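Local atomic coordinates of uncharacterized protein (Pseudomonas aeruginosa, PDB entry 4E72), a protein that is of unknown function, a DUF3298-family protein made with a signal sequence and probably a lipoprotein. Residues R73-L76 with G82-S85; L36-P39 with L44-I47; K154-A159 with P204-P209; K147-A152 with W172-T177; Q127-V130 with Q134-L137. One frame throughout, in Å; residues are numbered along the deposited sequence. Where two conformers were deposited one is given.

Contact 1. Residues R73-L76 with G82-S85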
# COMPACT_ATOMS: atom_id res chain seq x y z
N ARG A 73 -15.19 10.77 13.05
CA ARG A 73 -16.30 11.63 13.46
C ARG A 73 -17.14 12.05 12.24
O ARG A 73 -18.36 11.91 12.26
CB ARG A 73 -15.75 12.85 14.23
CG ARG A 73 -16.72 13.98 14.53
CD ARG A 73 -16.13 14.95 15.56
NE ARG A 73 -14.91 15.64 15.10
CZ ARG A 73 -13.69 15.47 15.61
NH1 ARG A 73 -13.49 14.60 16.59
NH2 ARG A 73 -12.66 16.17 15.15
N GLN A 74 -16.47 12.57 11.17
CA GLN A 74 -17.18 12.98 9.96
C GLN A 74 -17.91 11.79 9.27
O GLN A 74 -19.08 11.92 8.94
CB GLN A 74 -16.23 13.66 8.98
CG GLN A 74 -16.97 14.28 7.78
CD GLN A 74 -16.06 14.83 6.71
OE1 GLN A 74 -14.87 15.06 6.92
NE2 GLN A 74 -16.63 15.08 5.55
N PHE A 75 -17.24 10.63 9.10
CA PHE A 75 -17.86 9.46 8.45
C PHE A 75 -19.09 8.99 9.21
O PHE A 75 -20.13 8.76 8.59
CB PHE A 75 -16.85 8.29 8.29
CG PHE A 75 -17.43 7.09 7.55
CD1 PHE A 75 -17.35 7.00 6.17
CD2 PHE A 75 -18.09 6.08 8.25
CE1 PHE A 75 -17.91 5.90 5.49
CE2 PHE A 75 -18.64 4.98 7.57
CZ PHE A 75 -18.54 4.90 6.20
N LEU A 76 -18.99 8.85 10.55
CA LEU A 76 -20.10 8.41 11.39
C LEU A 76 -21.26 9.42 11.39
O LEU A 76 -22.42 9.01 11.51
CB LEU A 76 -19.62 8.16 12.85
CG LEU A 76 -18.67 6.94 13.08
CD1 LEU A 76 -18.27 6.85 14.54
CD2 LEU A 76 -19.29 5.61 12.63
N GLY A 82 -25.74 0.76 6.99
CA GLY A 82 -24.92 -0.33 6.48
C GLY A 82 -23.53 0.05 6.02
O GLY A 82 -22.75 -0.83 5.63
N TRP A 83 -23.21 1.35 6.02
CA TRP A 83 -21.90 1.84 5.57
C TRP A 83 -20.81 1.50 6.56
O TRP A 83 -21.04 1.43 7.77
CB TRP A 83 -21.93 3.36 5.34
CG TRP A 83 -22.70 3.81 4.13
CD1 TRP A 83 -23.70 3.15 3.48
CD2 TRP A 83 -22.59 5.09 3.49
NE1 TRP A 83 -24.19 3.92 2.44
CE2 TRP A 83 -23.54 5.12 2.44
CE3 TRP A 83 -21.74 6.20 3.68
CZ2 TRP A 83 -23.67 6.22 1.59
CZ3 TRP A 83 -21.86 7.29 2.82
CH2 TRP A 83 -22.83 7.30 1.80
N SER A 84 -19.61 1.30 6.05
CA SER A 84 -18.43 1.01 6.86
C SER A 84 -17.18 1.49 6.17
O SER A 84 -17.12 1.59 4.93
CB SER A 84 -18.31 -0.49 7.16
OG SER A 84 -18.24 -1.25 5.97
N SER A 85 -16.18 1.80 7.00
CA SER A 85 -14.89 2.27 6.55
C SER A 85 -13.81 1.62 7.42
O SER A 85 -13.91 1.66 8.66
CB SER A 85 -14.84 3.80 6.59
OG SER A 85 -13.53 4.29 6.34
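Phe75 meets Trp83, Ser84 and Ser85 where the chain comes off helix 68-78 and enters strand 84-95, in the closing half of a beta-alpha-beta crossover. Strands 30-37 and 84-95 lie side by side and parallel in the mixed sheet, and the chain between them carries helices 44-54 and 68-78; this contact ties the second helix to the strand that follows it.

The interaction over the ring is a CH-pi contact. Ser85 CB sits above the centre of the Phe75 ring, 3.9 Å from the centroid and 11° off the ring normal. Phe75 reaches it because its CG stands anti to the backbone N (chi1 -177°), which carries the ring out from the helix toward the strand. The hydroxyl of Ser85 has a partner of its own in Tyr71 OH, one helical turn before Phe75, so this serine gives its methylene to one helix residue and its oxygen to another.

Apolar and backbone contacts gather at the far end of the ring. Phe75 CZ approaches Trp83 CB at 3.8 Å, and the Trp83 side chain also touches Thr109. The strand and the residue leading into it are held by backbone bonds from Trp83 and Ser85 to Leu30 and from Ser84 to Phe108, and the Phe75 side chain also touches Val31 and Leu107 of the flanking strands. Against the peptide of Ser84 the phenyl packs directly: Phe75 CZ lies 3.7 Å from Ser84 C, and Phe75 CE2 is 4.0 Å from Ser84 CA.

Contact 2. Residues L36-P39 with L44-I47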
# COMPACT_ATOMS: atom_id res chain seq x y z
N LEU A 36 -0.35 2.73 13.54
CA LEU A 36 0.91 2.57 14.24
C LEU A 36 1.55 3.89 14.67
O LEU A 36 1.48 4.89 13.95
CB LEU A 36 1.93 1.88 13.31
CG LEU A 36 1.66 0.49 12.79
CD1 LEU A 36 2.59 0.19 11.63
CD2 LEU A 36 1.83 -0.56 13.89
N LYS A 37 2.27 3.82 15.80
CA LYS A 37 3.11 4.87 16.36
C LYS A 37 4.51 4.29 16.56
O LYS A 37 4.64 3.10 16.86
CB LYS A 37 2.53 5.44 17.66
CG LYS A 37 1.77 6.74 17.43
CD LYS A 37 1.30 7.37 18.72
CE LYS A 37 0.40 8.55 18.48
NZ LYS A 37 -0.06 9.16 19.76
N PHE A 38 5.54 5.10 16.33
CA PHE A 38 6.94 4.72 16.45
C PHE A 38 7.59 5.59 17.54
O PHE A 38 7.86 6.77 17.31
CB PHE A 38 7.67 4.83 15.09
CG PHE A 38 7.19 3.89 14.00
CD1 PHE A 38 6.16 4.26 13.14
CD2 PHE A 38 7.80 2.66 13.80
CE1 PHE A 38 5.75 3.42 12.11
CE2 PHE A 38 7.38 1.80 12.77
CZ PHE A 38 6.36 2.19 11.93
N PRO A 39 7.80 5.04 18.77
CA PRO A 39 8.38 5.85 19.85
C PRO A 39 9.78 6.43 19.54
O PRO A 39 10.05 7.57 19.93
CB PRO A 39 8.44 4.87 21.03
CG PRO A 39 7.44 3.82 20.72
CD PRO A 39 7.48 3.67 19.24
N LEU A 44 7.54 9.51 11.72
CA LEU A 44 6.75 8.53 10.98
C LEU A 44 5.26 8.57 11.35
O LEU A 44 4.43 8.26 10.48
CB LEU A 44 7.29 7.11 11.20
CG LEU A 44 8.07 6.47 10.05
CD1 LEU A 44 8.62 5.12 10.47
CD2 LEU A 44 7.20 6.30 8.81
N ASP A 45 4.93 8.88 12.61
CA ASP A 45 3.53 8.90 13.09
C ASP A 45 2.62 9.80 12.18
O ASP A 45 1.64 9.24 11.65
CB ASP A 45 3.43 9.31 14.58
CG ASP A 45 4.30 8.53 15.58
OD1 ASP A 45 4.96 7.54 15.17
OD2 ASP A 45 4.32 8.90 16.78
N PRO A 46 2.92 11.11 11.89
CA PRO A 46 2.02 11.90 11.02
C PRO A 46 2.08 11.50 9.54
O PRO A 46 1.15 11.82 8.79
CB PRO A 46 2.50 13.34 11.20
CG PRO A 46 3.89 13.24 11.65
CD PRO A 46 4.01 11.96 12.42
N ILE A 47 3.17 10.84 9.12
CA ILE A 47 3.39 10.35 7.75
C ILE A 47 2.42 9.18 7.49
O ILE A 47 1.82 9.07 6.41
CB ILE A 47 4.88 9.95 7.58
CG1 ILE A 47 5.78 11.22 7.39
CG2 ILE A 47 5.07 8.92 6.46
CD1 ILE A 47 7.37 10.96 7.48
O HOH W 1 0.17 7.24 13.07
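Lys37 and Asp45 bring their backbones within 5.2 Å, CA to CA, as the chain leaves strand 30-37 and turns back into helix 44-54. Asp45 reaches across with its carboxylate: OD1 accepts a hydrogen bond from Phe38 N at 2.8 Å. The bond is nearly straight, with an angle of 166° at the hydrogen, and the N-H arrives on the syn side, somewhat out of the carboxylate plane. A chi1 of -53° puts Asp45 CG on the side of its own backbone N, opposite the carbonyl carbon, and swings the carboxylate to the strand end. The other oxygen, OD2, rests on the aliphatic part of Lys37, 3.4 Å from CG, where the two side chains cross nearly perpendicular. Beyond CG the lysine runs extended away from the aspartate and leaves NZ 5.3 Å from Asp45 OD2, too far for an ion pair, though the opposite charges probably attract weakly.

The turn opens the crossover that joins parallel strands 30-37 and 84-95 through helices, and its inner side is apolar. Phe38 turns one face to Leu44, whose CD1 stands 3.7 Å from the ring centroid, over the middle. Leu44 CB lies 3.6 Å from Phe38 CD1. Both residues also touch Ile101 of strand 98-108, and Phe38 reaches Val91 as well, so the pair is pressed onto the sheet. On the strand side, Thr11 OG1 is bonded to Lys37 O. Water 1 makes a second bridge between strand and helix, donating to Leu36 O at 2.8 Å and to Asp45 O at 2.9 Å.

Contact 3. Residues K154-A159 with P204-P209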
# COMPACT_ATOMS: atom_id res chain seq x y z
N LYS A 154 5.07 -10.91 -17.10
CA LYS A 154 5.12 -12.14 -17.89
C LYS A 154 5.34 -13.35 -16.97
O LYS A 154 4.63 -14.35 -17.12
CB LYS A 154 6.19 -12.07 -18.99
CG LYS A 154 5.95 -10.93 -19.98
CD LYS A 154 5.50 -11.41 -21.35
CE LYS A 154 5.73 -10.36 -22.41
NZ LYS A 154 7.18 -10.08 -22.63
N ALA A 155 6.22 -13.20 -15.95
CA ALA A 155 6.46 -14.25 -14.96
C ALA A 155 5.19 -14.50 -14.14
O ALA A 155 4.88 -15.65 -13.89
CB ALA A 155 7.62 -13.88 -14.06
N TRP A 156 4.46 -13.44 -13.75
CA TRP A 156 3.20 -13.49 -12.99
C TRP A 156 2.10 -14.19 -13.81
O TRP A 156 1.34 -14.97 -13.24
CB TRP A 156 2.75 -12.09 -12.57
CG TRP A 156 1.44 -12.06 -11.84
CD1 TRP A 156 1.25 -12.26 -10.50
CD2 TRP A 156 0.14 -11.84 -12.41
NE1 TRP A 156 -0.10 -12.20 -10.21
CE2 TRP A 156 -0.80 -11.96 -11.36
CE3 TRP A 156 -0.32 -11.56 -13.70
CZ2 TRP A 156 -2.18 -11.81 -11.57
CZ3 TRP A 156 -1.69 -11.43 -13.91
CH2 TRP A 156 -2.60 -11.53 -12.85
N LEU A 157 2.02 -13.91 -15.13
CA LEU A 157 1.06 -14.56 -16.03
C LEU A 157 1.30 -16.08 -16.08
O LEU A 157 0.35 -16.86 -15.98
CB LEU A 157 1.13 -13.98 -17.46
CG LEU A 157 0.59 -12.57 -17.68
CD1 LEU A 157 1.09 -12.00 -19.02
CD2 LEU A 157 -0.96 -12.53 -17.57
N LEU A 158 2.60 -16.49 -16.27
CA LEU A 158 3.07 -17.87 -16.33
C LEU A 158 2.76 -18.59 -15.02
O LEU A 158 2.28 -19.72 -15.05
CB LEU A 158 4.59 -17.95 -16.67
CG LEU A 158 5.17 -19.36 -16.91
CD1 LEU A 158 4.52 -20.05 -18.08
CD2 LEU A 158 6.65 -19.31 -17.17
N ALA A 159 2.99 -17.93 -13.87
CA ALA A 159 2.71 -18.49 -12.55
C ALA A 159 1.21 -18.75 -12.34
O ALA A 159 0.82 -19.67 -11.61
CB ALA A 159 3.23 -17.55 -11.46
N PRO A 204 -2.82 -8.12 -7.25
CA PRO A 204 -1.64 -8.84 -7.76
C PRO A 204 -0.31 -8.22 -7.33
O PRO A 204 -0.17 -6.99 -7.26
CB PRO A 204 -1.80 -8.77 -9.29
CG PRO A 204 -3.25 -8.51 -9.52
CD PRO A 204 -3.71 -7.70 -8.35
N GLU A 205 0.64 -9.10 -7.00
CA GLU A 205 2.00 -8.71 -6.61
C GLU A 205 3.00 -9.22 -7.62
O GLU A 205 3.13 -10.43 -7.80
CB GLU A 205 2.38 -9.21 -5.20
CG GLU A 205 1.77 -8.37 -4.08
CD GLU A 205 2.23 -8.69 -2.67
OE1 GLU A 205 3.23 -9.43 -2.50
OE2 GLU A 205 1.59 -8.18 -1.72
N LEU A 206 3.67 -8.27 -8.28
CA LEU A 206 4.74 -8.54 -9.23
C LEU A 206 6.06 -8.46 -8.49
O LEU A 206 6.21 -7.60 -7.61
CB LEU A 206 4.70 -7.53 -10.39
CG LEU A 206 4.02 -7.96 -11.70
CD1 LEU A 206 2.58 -8.41 -11.49
CD2 LEU A 206 4.06 -6.83 -12.70
N LYS A 207 7.00 -9.36 -8.83
CA LYS A 207 8.30 -9.35 -8.17
C LYS A 207 9.41 -9.18 -9.18
O LYS A 207 9.55 -10.01 -10.09
CB LYS A 207 8.53 -10.65 -7.35
CG LYS A 207 7.39 -11.05 -6.42
CD LYS A 207 7.38 -10.28 -5.11
CE LYS A 207 6.15 -10.63 -4.30
NZ LYS A 207 6.16 -9.99 -2.96
N ILE A 208 10.20 -8.11 -9.02
CA ILE A 208 11.37 -7.91 -9.88
C ILE A 208 12.59 -8.30 -9.07
O ILE A 208 12.87 -7.64 -8.07
CB ILE A 208 11.55 -6.52 -10.52
CG1 ILE A 208 10.28 -6.00 -11.22
CG2 ILE A 208 12.76 -6.54 -11.48
CD1 ILE A 208 10.20 -4.47 -11.25
N PRO A 209 13.34 -9.34 -9.50
CA PRO A 209 14.58 -9.68 -8.79
C PRO A 209 15.59 -8.53 -8.83
O PRO A 209 15.79 -7.94 -9.89
CB PRO A 209 15.11 -10.92 -9.54
CG PRO A 209 13.91 -11.46 -10.29
CD PRO A 209 13.13 -10.23 -10.67
O HOH W 2 -0.14 -12.15 -6.86
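Trp156 lays its indole beside Pro204, Glu205 and Leu206, joining the last turns of helix 142-159 to strand 205-208, an outermost strand of a three-stranded antiparallel sheet. This is helix-on-sheet packing within the DUF3298 region, and one large side chain carries nearly all of it.

In the first shell, Pro204 CB approaches the benzene part of the indole at Trp156 CZ2, 3.8 Å away, and also lies near CE2 and NE1. Leu206, in the conformer described here, brings CD1 to 3.8 Å from Trp156 CB. That methyl stands off-centre from the five-membered ring, well tilted from its normal, so its CH-pi character is slight. Between the two, Glu205 O lies 3.8 Å from Trp156 CD1. With chi1 at 178°, CG opposite the backbone N, the indole leaves the helix toward the strand and lies along three successive residues.

A second layer is polar. Water 2 sits in the plane of the indole at its edge; it accepts a hydrogen bond from Glu205 N and a weak one from Trp156 NE1, linking ring and strand backbone.

Farther out, the strand is held in its sheet by backbone bonds from Leu206 to Leu189 and from Ile208 to Val187. Glu205 points away from the helix, and its carboxylate gathers cations: OE2 forms salt bridges with Arg92 and Lys190. The remaining oxygen, OE1, takes Lys207 NZ at 3.0 Å, on the anti side and 26° out of the carboxylate plane.

Contact 4. Residues K147-A152 with W172-T177; sequences KQAELA and WPFQRT
The loop that leads from helix 166-171 to strand 179-181 packs on helix 142-159 through Phe174, which fits against Ala149 and Glu150. It is a helix-loop contact within the DUF3298 region, carried by a single aromatic side chain.

The trans first torsion of Phe174 (chi1 -178°) projects the phenyl out of the loop onto the helix. One ring face receives the helix backbone: Glu150 CA stands 4.1 Å from the centroid, 22° off the normal and displaced toward the rim. Ala149 CB comes in obliquely and touches Phe174 CZ at 3.6 Å. Glu150 then lies across the ring, its side chain nearly perpendicular to that of Phe174, so that the CG methylene rather than the carboxylate makes the contact; the carboxylate and ring planes are 52° apart.

Around this pair, His153 of the same helix meets the Phe174 ring, and Tyr191 and, in the conformer given, Leu206 of strand 205-208 touch the side chain. The tightest approach is along the ring side bearing CD2 and CE2, where Glu150 CG lies 3.4 Å from Phe174 CD2 and 3.5 Å from CE2.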
# COMPACT_ATOMS: atom_id res chain seq x y z
N LYS A 147 10.39 -1.58 -17.94
CA LYS A 147 10.72 -2.67 -18.87
C LYS A 147 10.94 -3.96 -18.10
O LYS A 147 10.48 -5.00 -18.55
CB LYS A 147 11.95 -2.35 -19.74
CG LYS A 147 11.69 -1.27 -20.79
CD LYS A 147 10.99 -1.78 -22.05
CE LYS A 147 10.94 -0.71 -23.13
NZ LYS A 147 12.28 -0.40 -23.71
N GLN A 148 11.58 -3.88 -16.90
CA GLN A 148 11.79 -5.03 -16.00
C GLN A 148 10.49 -5.45 -15.33
O GLN A 148 10.29 -6.63 -15.05
CB GLN A 148 12.86 -4.74 -14.94
CG GLN A 148 14.26 -4.42 -15.52
CD GLN A 148 14.72 -5.44 -16.53
OE1 GLN A 148 14.86 -6.62 -16.23
NE2 GLN A 148 14.91 -5.00 -17.77
N ALA A 149 9.60 -4.48 -15.08
CA ALA A 149 8.26 -4.69 -14.51
C ALA A 149 7.42 -5.51 -15.49
O ALA A 149 6.68 -6.39 -15.05
CB ALA A 149 7.61 -3.34 -14.23
N GLU A 150 7.56 -5.22 -16.82
CA GLU A 150 6.91 -5.94 -17.93
C GLU A 150 7.31 -7.43 -17.90
O GLU A 150 6.47 -8.30 -18.11
CB GLU A 150 7.30 -5.31 -19.28
CG GLU A 150 6.55 -4.05 -19.67
CD GLU A 150 7.17 -3.14 -20.72
OE1 GLU A 150 7.47 -3.63 -21.83
OE2 GLU A 150 7.29 -1.93 -20.44
N LEU A 151 8.59 -7.71 -17.63
CA LEU A 151 9.12 -9.07 -17.54
C LEU A 151 8.51 -9.79 -16.32
O LEU A 151 8.08 -10.94 -16.44
CB LEU A 151 10.68 -9.04 -17.49
CG LEU A 151 11.43 -10.37 -17.27
CD1 LEU A 151 11.15 -11.39 -18.40
CD2 LEU A 151 12.92 -10.12 -17.10
N ALA A 152 8.42 -9.08 -15.16
CA ALA A 152 7.80 -9.56 -13.92
C ALA A 152 6.29 -9.83 -14.12
O ALA A 152 5.73 -10.72 -13.47
CB ALA A 152 8.02 -8.55 -12.81
N TRP A 172 -6.76 -7.25 -20.02
CA TRP A 172 -5.97 -6.67 -18.95
C TRP A 172 -4.54 -6.48 -19.42
O TRP A 172 -3.66 -7.26 -19.04
CB TRP A 172 -6.04 -7.55 -17.70
CG TRP A 172 -7.43 -7.85 -17.23
CD1 TRP A 172 -8.15 -8.99 -17.46
CD2 TRP A 172 -8.26 -6.99 -16.43
NE1 TRP A 172 -9.38 -8.91 -16.83
CE2 TRP A 172 -9.48 -7.68 -16.21
CE3 TRP A 172 -8.11 -5.69 -15.92
CZ2 TRP A 172 -10.53 -7.12 -15.48
CZ3 TRP A 172 -9.15 -5.14 -15.18
CH2 TRP A 172 -10.34 -5.86 -14.95
N PRO A 173 -4.25 -5.43 -20.22
CA PRO A 173 -2.84 -5.21 -20.61
C PRO A 173 -2.02 -4.79 -19.39
O PRO A 173 -2.59 -4.43 -18.34
CB PRO A 173 -2.92 -4.09 -21.66
CG PRO A 173 -4.17 -3.36 -21.35
CD PRO A 173 -5.13 -4.36 -20.74
N PHE A 174 -0.71 -4.87 -19.51
CA PHE A 174 0.19 -4.43 -18.45
C PHE A 174 -0.02 -2.91 -18.24
O PHE A 174 -0.30 -2.16 -19.18
CB PHE A 174 1.64 -4.78 -18.79
CG PHE A 174 2.61 -4.39 -17.70
CD1 PHE A 174 2.46 -4.88 -16.40
CD2 PHE A 174 3.64 -3.49 -17.95
CE1 PHE A 174 3.34 -4.50 -15.39
CE2 PHE A 174 4.51 -3.10 -16.93
CZ PHE A 174 4.37 -3.62 -15.66
N GLN A 175 0.07 -2.49 -16.98
CA GLN A 175 -0.14 -1.11 -16.54
C GLN A 175 0.89 -0.77 -15.49
O GLN A 175 1.39 -1.69 -14.83
CB GLN A 175 -1.56 -1.00 -15.92
CG GLN A 175 -2.21 0.37 -16.03
CD GLN A 175 -3.39 0.54 -15.09
OE1 GLN A 175 -4.33 -0.26 -15.06
NE2 GLN A 175 -3.39 1.64 -14.35
N ARG A 176 1.20 0.52 -15.29
CA ARG A 176 2.10 0.89 -14.20
C ARG A 176 1.31 0.86 -12.90
O ARG A 176 0.08 0.82 -12.92
CB ARG A 176 2.70 2.30 -14.42
CG ARG A 176 3.73 2.44 -15.54
CD ARG A 176 4.17 3.89 -15.60
NE ARG A 176 5.11 4.16 -16.68
CZ ARG A 176 5.87 5.24 -16.76
NH1 ARG A 176 5.80 6.18 -15.81
NH2 ARG A 176 6.72 5.40 -17.76
N THR A 177 2.01 0.95 -11.78
CA THR A 177 1.36 1.03 -10.48
C THR A 177 2.07 2.08 -9.63
O THR A 177 3.28 2.16 -9.73
CB THR A 177 1.29 -0.36 -9.77
OG1 THR A 177 0.57 -0.20 -8.53
CG2 THR A 177 2.68 -1.00 -9.51

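Contact 5. Residues Q127-V130 with Q134-L137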
# COMPACT_ATOMS: atom_id res chain seq x y z
N GLN A 127 18.23 8.52 6.07
CA GLN A 127 17.90 9.86 5.56
C GLN A 127 16.70 10.54 6.27
O GLN A 127 16.52 11.74 6.10
CB GLN A 127 17.57 9.77 4.06
CG GLN A 127 18.75 9.48 3.14
CD GLN A 127 18.27 9.36 1.71
OE1 GLN A 127 18.28 10.33 0.94
NE2 GLN A 127 17.78 8.18 1.33
N HIS A 128 15.86 9.77 7.02
CA HIS A 128 14.63 10.23 7.69
C HIS A 128 13.69 10.78 6.60
O HIS A 128 13.25 11.93 6.64
CB HIS A 128 14.90 11.26 8.82
CG HIS A 128 16.00 10.86 9.75
ND1 HIS A 128 15.79 9.94 10.76
CD2 HIS A 128 17.29 11.26 9.78
CE1 HIS A 128 16.95 9.82 11.39
NE2 HIS A 128 17.89 10.59 10.83
N LYS A 129 13.43 9.93 5.60
CA LYS A 129 12.70 10.28 4.40
C LYS A 129 11.84 9.13 3.87
O LYS A 129 12.28 7.99 3.87
CB LYS A 129 13.77 10.61 3.33
CG LYS A 129 13.28 11.25 2.04
CD LYS A 129 14.45 11.46 1.08
CE LYS A 129 14.05 12.16 -0.19
NZ LYS A 129 15.20 12.87 -0.80
N VAL A 130 10.68 9.48 3.31
CA VAL A 130 9.83 8.57 2.55
C VAL A 130 10.41 8.57 1.14
O VAL A 130 10.59 9.64 0.56
CB VAL A 130 8.33 9.00 2.56
CG1 VAL A 130 7.50 8.18 1.56
CG2 VAL A 130 7.74 8.87 3.95
N GLN A 134 11.03 7.89 -7.84
CA GLN A 134 12.09 8.77 -8.33
C GLN A 134 13.34 8.69 -7.42
O GLN A 134 14.45 8.55 -7.93
CB GLN A 134 11.57 10.23 -8.46
CG GLN A 134 12.59 11.23 -9.03
CD GLN A 134 12.88 11.00 -10.50
OE1 GLN A 134 12.12 11.41 -11.39
NE2 GLN A 134 13.99 10.32 -10.79
N ASP A 135 13.14 8.73 -6.10
CA ASP A 135 14.23 8.63 -5.11
C ASP A 135 14.90 7.25 -5.10
O ASP A 135 16.03 7.15 -4.64
CB ASP A 135 13.71 8.93 -3.70
CG ASP A 135 13.11 10.31 -3.50
OD1 ASP A 135 13.67 11.28 -4.08
OD2 ASP A 135 12.10 10.42 -2.76
N MSE A 136 14.25 6.19 -5.60
CA MSE A 136 14.85 4.85 -5.58
C MSE A 136 15.68 4.54 -6.83
O MSE A 136 16.44 3.57 -6.82
CB MSE A 136 13.78 3.76 -5.45
CG MSE A 136 12.92 3.85 -4.20
SE MSE A 136 11.39 2.65 -4.48
CE MSE A 136 10.12 3.38 -3.17
N LEU A 137 15.53 5.34 -7.89
CA LEU A 137 16.15 5.03 -9.17
C LEU A 137 17.35 5.85 -9.54
O LEU A 137 17.52 6.98 -9.09
CB LEU A 137 15.12 5.15 -10.32
CG LEU A 137 13.88 4.25 -10.23
CD1 LEU A 137 12.92 4.57 -11.29
CD2 LEU A 137 14.24 2.76 -10.29
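Lys129 reaches across to Asp135, linking the short edge strand 129-130 of the mixed sheet to the helical turn 133-136. The closer part of the contact involves the aliphatic end of the lysine and one carboxylate oxygen: Lys129 CE lies 3.7 Å from Asp135 OD2. The same oxygen stands 3.7 Å from Val130 O, so a methylene and a backbone carbonyl border it on the strand side. OD2 is not left to these neighbours, for it accepts a hydrogen bond from Ser132 N, just before the helical turn. The first torsion of Asp135, -60°, turns the carboxylate away from its own carbonyl carbon and back toward the strand.

The loose part is the charged one. Lys129 is extended along its whole length, and its ammonium ends at the surface. NZ comes no nearer than 4.0 Å to Asp135 OD1, a long salt bridge, and the two side chains cross at a slant.

The strand begins at a G1 beta bulge, where His128 and Lys129 both face Asp124 at the end of strand 115-124. Val130 then turns away from Asp135 and packs on Ile121 and Tyr123, while on the helix side Asp135 O is bonded to Lys218 NZ. With the ammonium held at a distance, the lysine probably contributes a modest, solvent-weakened attraction, and the bond from Ser132 N probably does more to orient the Asp135 carboxylate.

In the fold
From the N terminus, contact 2 closes the short turn between strand 30-37 and helix 44-54, and contact 1 the next, from helix 68-78 into strand 84-95; together they hold both ends of one crossover on the mixed sheet. Contact 5 closes the turn from strand 129-130 into helix 133-136 and touches contact 2 through Ile47 CG2 and Val130 CG2, 3.7 Å apart. None nests, but contacts 3 and 4 cross: 147-152 and 154-159 follow each other on helix 142-159, and contact 4 closes the excursion through helix 166-171, contact 3 the longer one through the small sheet. They meet at Lys207 O and Ala152 CB, across the chain's centre from contacts 1 and 2.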